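Local coordinates for antifreeze protein (Marinomonas primoryensis, PDB 3P4G) that probably binds ice as a hyperactive, calcium-dependent antifreeze protein folded into a right-handed parallel beta-helix, at residues H23-D34 and N38-N51. Sequence-based numbering, arbitrary orientation.
With CA (calcium ion), chain E.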
loop_
_atom_site.group_PDB
_atom_site.type_symbol
_atom_site.label_atom_id
_atom_site.label_comp_id
_atom_site.label_asym_id
_atom_site.label_seq_id
_atom_site.Cartn_x
_atom_site.Cartn_y
_atom_site.Cartn_z
ATOM N N HIS A 23 -2.904 -28.041 22.897
ATOM C CA HIS A 23 -3.169 -29.115 21.967
ATOM C C HIS A 23 -1.941 -29.226 21.066
ATOM O O HIS A 23 -1.592 -28.258 20.380
ATOM C CB HIS A 23 -4.421 -28.815 21.118
ATOM C CG HIS A 23 -5.721 -28.827 21.882
ATOM N ND1 HIS A 23 -6.106 -27.803 22.720
ATOM C CD2 HIS A 23 -6.750 -29.709 21.877
ATOM C CE1 HIS A 23 -7.296 -28.070 23.231
ATOM N NE2 HIS A 23 -7.708 -29.223 22.735
ATOM N N SER A 24 -1.286 -30.384 21.067
ATOM C CA SER A 24 -0.118 -30.600 20.219
ATOM C C SER A 24 -0.429 -31.594 19.102
ATOM O O SER A 24 -1.073 -32.624 19.335
ATOM C CB SER A 24 1.069 -31.101 21.038
ATOM O OG SER A 24 1.407 -30.193 22.067
ATOM N N PHE A 25 0.017 -31.263 17.894
ATOM C CA PHE A 25 -0.135 -32.107 16.704
ATOM C C PHE A 25 1.161 -32.140 15.924
ATOM O O PHE A 25 1.937 -31.171 15.975
ATOM C CB PHE A 25 -1.197 -31.514 15.788
ATOM C CG PHE A 25 -2.528 -31.323 16.444
ATOM C CD1 PHE A 25 -3.470 -32.351 16.446
ATOM C CD2 PHE A 25 -2.860 -30.101 17.053
ATOM C CE1 PHE A 25 -4.732 -32.177 17.041
ATOM C CE2 PHE A 25 -4.105 -29.911 17.654
ATOM C CZ PHE A 25 -5.043 -30.952 17.666
ATOM N N ASP A 26 1.394 -33.240 15.194
ATOM C CA ASP A 26 2.450 -33.226 14.171
ATOM C C ASP A 26 1.710 -32.883 12.875
ATOM O O ASP A 26 1.599 -31.705 12.512
ATOM C CB ASP A 26 3.252 -34.558 14.108
ATOM C CG ASP A 26 4.399 -34.541 13.019
ATOM O OD1 ASP A 26 4.666 -33.500 12.342
ATOM O OD2 ASP A 26 5.052 -35.601 12.842
ATOM N N HIS A 27 1.163 -33.882 12.202
ATOM C CA HIS A 27 0.345 -33.629 11.038
ATOM C C HIS A 27 -1.083 -33.343 11.537
ATOM O O HIS A 27 -1.744 -34.218 12.107
ATOM C CB HIS A 27 0.440 -34.849 10.110
ATOM C CG HIS A 27 -0.312 -34.738 8.814
ATOM N ND1 HIS A 27 -0.666 -33.532 8.234
ATOM C CD2 HIS A 27 -0.718 -35.705 7.946
ATOM C CE1 HIS A 27 -1.271 -33.762 7.077
ATOM N NE2 HIS A 27 -1.318 -35.069 6.881
ATOM N N TYR A 28 -1.551 -32.102 11.374
ATOM C CA TYR A 28 -2.914 -31.745 11.779
ATOM C C TYR A 28 -3.949 -32.168 10.755
ATOM O O TYR A 28 -3.984 -31.667 9.610
ATOM C CB TYR A 28 -3.038 -30.254 12.069
ATOM C CG TYR A 28 -4.446 -29.834 12.411
ATOM C CD1 TYR A 28 -4.896 -29.858 13.736
ATOM C CD2 TYR A 28 -5.345 -29.420 11.399
ATOM C CE1 TYR A 28 -6.225 -29.458 14.062
ATOM C CE2 TYR A 28 -6.660 -29.044 11.699
ATOM C CZ TYR A 28 -7.089 -29.054 13.041
ATOM O OH TYR A 28 -8.375 -28.672 13.371
ATOM N N ILE A 29 -4.830 -33.074 11.185
ATOM C CA ILE A 29 -5.851 -33.592 10.293
ATOM C C ILE A 29 -7.267 -33.385 10.864
ATOM O O ILE A 29 -8.222 -34.036 10.455
ATOM C CB ILE A 29 -5.579 -35.040 9.925
ATOM C CG1 ILE A 29 -5.532 -35.927 11.189
ATOM C CG2 ILE A 29 -4.235 -35.142 9.176
ATOM C CD1 ILE A 29 -5.632 -37.448 10.883
ATOM N N GLY A 30 -7.407 -32.466 11.804
ATOM C CA GLY A 30 -8.733 -32.112 12.272
ATOM C C GLY A 30 -8.847 -32.348 13.760
ATOM O O GLY A 30 -8.384 -33.369 14.278
ATOM N N SER A 31 -9.443 -31.377 14.445
ATOM C CA SER A 31 -9.687 -31.469 15.868
ATOM C C SER A 31 -10.679 -30.376 16.235
ATOM O O SER A 31 -10.833 -29.391 15.492
ATOM C CB SER A 31 -8.400 -31.282 16.644
ATOM O OG SER A 31 -8.665 -31.606 17.989
ATOM N N ALA A 32 -11.359 -30.541 17.366
ATOM C CA ALA A 32 -12.355 -29.577 17.809
ATOM C C ALA A 32 -11.747 -28.741 18.950
ATOM O O ALA A 32 -11.144 -29.294 19.850
ATOM C CB ALA A 32 -13.596 -30.304 18.317
ATOM N N PHE A 33 -11.964 -27.431 18.923
ATOM C CA PHE A 33 -11.539 -26.560 20.018
ATOM C C PHE A 33 -12.738 -25.984 20.724
ATOM O O PHE A 33 -13.845 -26.571 20.636
ATOM C CB PHE A 33 -10.532 -25.529 19.509
ATOM C CG PHE A 33 -9.394 -26.189 18.796
ATOM C CD1 PHE A 33 -9.424 -26.355 17.405
ATOM C CD2 PHE A 33 -8.325 -26.698 19.518
ATOM C CE1 PHE A 33 -8.358 -27.005 16.741
ATOM C CE2 PHE A 33 -7.301 -27.360 18.871
ATOM C CZ PHE A 33 -7.300 -27.473 17.479
ATOM N N ASP A 34 -12.531 -24.938 21.517
ATOM C CA ASP A 34 -13.657 -24.374 22.271
ATOM C C ASP A 34 -13.412 -22.965 22.690
ATOM O O ASP A 34 -12.490 -22.312 22.177
ATOM C CB ASP A 34 -13.913 -25.220 23.529
ATOM C CG ASP A 34 -12.704 -25.312 24.413
ATOM O OD1 ASP A 34 -12.621 -26.310 25.167
ATOM O OD2 ASP A 34 -11.833 -24.422 24.384
ATOM N N ASN A 38 -7.264 -21.172 23.779
ATOM C CA ASN A 38 -6.471 -22.287 23.277
ATOM C C ASN A 38 -5.006 -21.998 22.973
ATOM O O ASN A 38 -4.623 -20.875 22.657
ATOM C CB ASN A 38 -7.145 -22.880 22.037
ATOM C CG ASN A 38 -8.499 -23.464 22.344
ATOM O OD1 ASN A 38 -9.535 -22.952 21.903
ATOM N ND2 ASN A 38 -8.513 -24.578 23.093
ATOM N N ASN A 39 -4.183 -23.048 23.052
ATOM C CA ASN A 39 -2.791 -22.984 22.586
ATOM C C ASN A 39 -2.614 -24.214 21.710
ATOM O O ASN A 39 -2.688 -25.358 22.197
ATOM C CB ASN A 39 -1.756 -22.995 23.739
ATOM C CG ASN A 39 -0.322 -22.888 23.218
ATOM O OD1 ASN A 39 -0.030 -22.075 22.345
ATOM N ND2 ASN A 39 0.551 -23.719 23.713
ATOM N N VAL A 40 -2.480 -23.981 20.408
ATOM C CA VAL A 40 -2.386 -25.071 19.442
ATOM C C VAL A 40 -0.997 -25.054 18.846
ATOM O O VAL A 40 -0.576 -24.032 18.295
ATOM C CB VAL A 40 -3.478 -24.951 18.356
ATOM C CG1 VAL A 40 -3.365 -26.124 17.269
ATOM C CG2 VAL A 40 -4.852 -24.950 19.007
ATOM N N ALA A 41 -0.279 -26.186 18.954
ATOM C CA ALA A 41 1.055 -26.306 18.398
ATOM C C ALA A 41 1.031 -27.404 17.365
ATOM O O ALA A 41 0.748 -28.565 17.716
ATOM C CB ALA A 41 2.078 -26.684 19.532
ATOM N N VAL A 42 1.307 -27.058 16.117
ATOM C CA VAL A 42 1.370 -28.024 14.998
ATOM C C VAL A 42 2.809 -28.047 14.437
ATOM O O VAL A 42 3.298 -27.055 13.896
ATOM C CB VAL A 42 0.340 -27.654 13.868
ATOM C CG1 VAL A 42 0.413 -28.668 12.702
ATOM C CG2 VAL A 42 -1.089 -27.540 14.452
ATOM N N THR A 43 3.520 -29.169 14.588
ATOM C CA THR A 43 4.908 -29.232 14.099
ATOM C C THR A 43 4.950 -29.520 12.590
ATOM O O THR A 43 5.970 -29.260 11.947
ATOM C CB THR A 43 5.763 -30.311 14.818
ATOM O OG1 THR A 43 5.118 -31.566 14.677
ATOM C CG2 THR A 43 5.909 -30.019 16.297
ATOM N N GLY A 44 3.862 -30.051 12.024
ATOM C CA GLY A 44 3.790 -30.322 10.586
ATOM C C GLY A 44 2.781 -29.457 9.844
ATOM O O GLY A 44 2.612 -28.278 10.160
ATOM N N ASN A 45 2.075 -30.041 8.887
ATOM C CA ASN A 45 1.124 -29.264 8.077
ATOM C C ASN A 45 -0.305 -29.277 8.680
ATOM O O ASN A 45 -0.676 -30.181 9.487
ATOM C CB ASN A 45 1.146 -29.760 6.632
ATOM C CG ASN A 45 2.542 -29.649 5.987
ATOM O OD1 ASN A 45 3.167 -28.596 6.029
ATOM N ND2 ASN A 45 3.023 -30.738 5.383
ATOM N N VAL A 46 -1.077 -28.253 8.309
ATOM C CA VAL A 46 -2.506 -28.213 8.555
ATOM C C VAL A 46 -3.266 -28.711 7.313
ATOM O O VAL A 46 -3.283 -28.050 6.282
ATOM C CB VAL A 46 -2.950 -26.792 8.993
ATOM C CG1 VAL A 46 -4.488 -26.622 8.987
ATOM C CG2 VAL A 46 -2.365 -26.465 10.368
ATOM N N SER A 47 -3.922 -29.877 7.423
ATOM C CA SER A 47 -4.606 -30.475 6.290
ATOM C C SER A 47 -6.071 -30.653 6.552
ATOM O O SER A 47 -6.720 -31.382 5.809
ATOM C CB SER A 47 -3.996 -31.840 5.952
ATOM O OG SER A 47 -2.597 -31.717 5.799
ATOM N N ALA A 48 -6.599 -29.987 7.584
ATOM C CA ALA A 48 -8.073 -29.894 7.761
ATOM C C ALA A 48 -8.395 -28.528 8.317
ATOM O O ALA A 48 -7.505 -27.779 8.705
ATOM C CB ALA A 48 -8.597 -30.960 8.725
ATOM N N THR A 49 -9.679 -28.214 8.382
ATOM C CA THR A 49 -10.068 -26.942 8.946
ATOM C C THR A 49 -9.644 -26.899 10.433
ATOM O O THR A 49 -9.681 -27.909 11.153
ATOM C CB THR A 49 -11.581 -26.658 8.791
ATOM O OG1 THR A 49 -12.321 -27.718 9.390
ATOM C CG2 THR A 49 -11.944 -26.549 7.310
ATOM N N LEU A 50 -9.228 -25.713 10.859
ATOM C CA LEU A 50 -8.753 -25.475 12.211
ATOM C C LEU A 50 -9.469 -24.207 12.666
ATOM O O LEU A 50 -9.286 -23.132 12.108
ATOM C CB LEU A 50 -7.212 -25.301 12.229
ATOM C CG LEU A 50 -6.497 -25.476 13.574
ATOM C CD1 LEU A 50 -4.979 -25.627 13.336
ATOM C CD2 LEU A 50 -6.806 -24.278 14.473
ATOM N N ASN A 51 -10.291 -24.345 13.686
ATOM C CA ASN A 51 -11.078 -23.230 14.186
ATOM C C ASN A 51 -10.979 -23.158 15.716
ATOM O O ASN A 51 -11.560 -23.975 16.440
ATOM C CB ASN A 51 -12.535 -23.432 13.728
ATOM C CG ASN A 51 -13.476 -22.222 14.059
ATOM O OD1 ASN A 51 -13.143 -21.317 14.818
ATOM N ND2 ASN A 51 -14.688 -22.262 13.509
HETATM CA CA CA E . -10.749 -20.886 21.829
HETATM O O HOH W 1 -5.725 -25.398 23.869
HETATM O O HOH W 2 -11.292 -27.076 14.331
HETATM O O HOH W 3 -13.100 -26.300 16.389
#
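The ring of Tyr28 is sandwiched between Gly30 N on one face and Leu50 of the next coil on the other, where the branched leucine offers its methyl CD1 in a CH-pi contact, 4.0 Å from the centroid and only 7° off the normal. With CG anti to the backbone N (chi1 177°), the ring runs alongside Val46, and its OH donates a hydrogen bond to Thr49 O (2.7 Å), which lies at the ring edge. A phenylalanine in its place would probably leave Thr49 O without its hydroxyl donor. Beside it, Phe25 directs its ring edge at Val40 CG1, with CE2 3.9 Å away. The other methyl of Val40, CG2, meets Phe33 CE2 obliquely, so one beta-branched residue serves two rings. Parallel strands 24-25 and 39-42 join these coils through bonds such as Ala41 N to His23 O (2.8 Å, 172° at the hydrogen). At the turn, Thr43 suits its place because its hydroxyl OG1 can donate to Asp26 OD1, from above the carboxylate plane, 3.1 Å away. Asp34 O and Asn38 OD1 share a calcium ion completed by Ser36, Val52, Ala54 and Asp57. Apolar packing thus covers the end of the coil interior, backbone bonds hold the coils in register, and calcium probably ties the turn to the next.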